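Local coordinates for protein LIN-41 (Caenorhabditis elegans, PDB 4UMG) that controls the onset of developmental plasticity as a TRIM-NHL protein, the part described here being its immunoglobulin-like filamin domain, at residues A[26-31]-A[99-104]. Numbering follows the deposited sequence.
Sequences TVIYVQ and LSYYPS
Two antiparallel strands of the filamin repeat, an immunoglobulin-like beta sandwich, are joined where Thr26 and Ile28 face Tyr101 and Leu99 in hydrogen-bonded pairs. Thr26 N donates to Tyr101 O at 2.8 Å and Tyr101 N returns a bond to Thr26 O; Ile28 and Leu99 exchange the same two bonds. Between them Val27 and Ser100 form a non-hydrogen-bonded pair on the outer face, where Val27 CG2 rests 3.5 Å from Ser100 OG, a small hydroxyl that suits a partly exposed site.

On the inner face the Tyr101 ring lies alongside Thr26. Tyr101 CG sits between its own backbone N and carbonyl carbon (chi1 75°), which brings one ring face under Thr26 CB in a CH-pi contact, 4.1 Å from CB to the ring centroid. A beta-branched threonine suits this place, since its two branches serve different partners: Thr26 CG2 packs on Tyr101 CE1 at 3.6 Å, while OG1 hydrogen-bonds to Arg24 O. Ile28 CD1 meets Tyr101 CE1 obliquely at 3.7 Å, so one broad, flat ring serves both neighbours. An alanine in place of Tyr101 would probably leave Thr26 CG2 and Ile28 CD1 without their shared aromatic partner. Farther along, Val30 CG2 touches Leu99 CD1, aliphatic branches fit for a buried layer.

Ile28 packs across the sandwich on Leu111, Val30 and Leu99 on Ile113 of strand 107-115, and Ile28 and Tyr101 on Met127 of strand 118-130, while strand 84-91 continues the sheet beyond Ser100 through Thr88.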
# COMPACT_ATOMS: atom_id res chain seq x y z
N THR A 26 4.78 5.25 -9.02
CA THR A 26 3.85 5.79 -8.03
C THR A 26 4.22 5.27 -6.65
O THR A 26 4.52 4.09 -6.52
CB THR A 26 2.42 5.34 -8.44
OG1 THR A 26 2.19 5.80 -9.78
CG2 THR A 26 1.34 5.87 -7.51
N VAL A 27 4.19 6.15 -5.63
CA VAL A 27 4.53 5.79 -4.26
C VAL A 27 3.35 5.97 -3.29
O VAL A 27 2.67 7.00 -3.33
CB VAL A 27 5.77 6.61 -3.77
CG1 VAL A 27 6.20 6.19 -2.37
CG2 VAL A 27 6.95 6.47 -4.74
N ILE A 28 3.12 4.98 -2.40
CA ILE A 28 2.08 5.06 -1.38
C ILE A 28 2.81 4.85 -0.06
O ILE A 28 3.63 3.94 0.03
CB ILE A 28 0.96 4.01 -1.59
CG1 ILE A 28 0.31 4.14 -2.99
CG2 ILE A 28 -0.10 4.08 -0.46
CD1 ILE A 28 -0.52 2.85 -3.36
N TYR A 29 2.50 5.67 0.96
CA TYR A 29 3.16 5.52 2.26
C TYR A 29 2.20 4.90 3.25
O TYR A 29 1.04 5.27 3.27
CB TYR A 29 3.65 6.88 2.78
CG TYR A 29 4.79 7.42 1.96
CD1 TYR A 29 6.08 6.95 2.12
CD2 TYR A 29 4.56 8.37 0.96
CE1 TYR A 29 7.14 7.46 1.39
CE2 TYR A 29 5.61 8.87 0.19
CZ TYR A 29 6.90 8.40 0.40
OH TYR A 29 7.95 8.90 -0.34
N VAL A 30 2.69 3.89 4.00
CA VAL A 30 1.91 3.14 5.00
C VAL A 30 2.54 3.32 6.39
O VAL A 30 3.75 3.20 6.56
CB VAL A 30 1.77 1.65 4.60
CG1 VAL A 30 0.99 0.85 5.64
CG2 VAL A 30 1.11 1.52 3.23
N GLN A 31 1.71 3.68 7.38
CA GLN A 31 2.19 3.90 8.73
C GLN A 31 1.89 2.64 9.51
O GLN A 31 0.72 2.29 9.65
CB GLN A 31 1.44 5.09 9.32
CG GLN A 31 1.92 5.55 10.68
CD GLN A 31 3.31 6.11 10.65
OE1 GLN A 31 4.29 5.38 10.85
NE2 GLN A 31 3.42 7.42 10.51
N LEU A 99 5.55 2.05 -0.57
CA LEU A 99 5.14 1.04 -1.53
C LEU A 99 5.21 1.68 -2.90
O LEU A 99 4.63 2.74 -3.10
CB LEU A 99 3.71 0.61 -1.26
CG LEU A 99 3.44 -0.02 0.11
CD1 LEU A 99 2.01 -0.52 0.18
CD2 LEU A 99 4.35 -1.21 0.38
N SER A 100 5.99 1.10 -3.80
CA SER A 100 6.16 1.67 -5.13
C SER A 100 5.68 0.73 -6.20
O SER A 100 5.91 -0.48 -6.12
CB SER A 100 7.62 2.04 -5.39
OG SER A 100 7.95 3.16 -4.59
N TYR A 101 4.96 1.26 -7.19
CA TYR A 101 4.48 0.45 -8.30
C TYR A 101 4.40 1.27 -9.58
O TYR A 101 4.39 2.50 -9.55
CB TYR A 101 3.14 -0.24 -7.95
CG TYR A 101 1.96 0.70 -7.98
CD1 TYR A 101 1.68 1.53 -6.89
CD2 TYR A 101 1.08 0.73 -9.06
CE1 TYR A 101 0.58 2.38 -6.89
CE2 TYR A 101 0.02 1.63 -9.10
CZ TYR A 101 -0.23 2.45 -8.01
OH TYR A 101 -1.29 3.32 -8.03
N TYR A 102 4.33 0.59 -10.73
CA TYR A 102 4.30 1.26 -12.04
C TYR A 102 3.04 0.83 -12.79
O TYR A 102 2.98 -0.31 -13.26
CB TYR A 102 5.53 0.87 -12.83
CG TYR A 102 5.68 1.59 -14.15
CD1 TYR A 102 6.33 2.81 -14.23
CD2 TYR A 102 5.25 0.99 -15.33
CE1 TYR A 102 6.50 3.45 -15.46
CE2 TYR A 102 5.48 1.60 -16.57
CZ TYR A 102 6.12 2.83 -16.63
OH TYR A 102 6.32 3.46 -17.83
N PRO A 103 2.00 1.70 -12.82
CA PRO A 103 0.76 1.32 -13.51
C PRO A 103 0.90 1.55 -15.01
O PRO A 103 0.94 2.70 -15.44
CB PRO A 103 -0.29 2.23 -12.87
CG PRO A 103 0.48 3.42 -12.38
CD PRO A 103 1.93 3.06 -12.26
N SER A 104 0.99 0.45 -15.79
CA SER A 104 1.23 0.58 -17.25
C SER A 104 -0.02 0.95 -18.04
O SER A 104 0.08 1.48 -19.15
CB SER A 104 1.84 -0.71 -17.80
OG SER A 104 0.88 -1.74 -17.93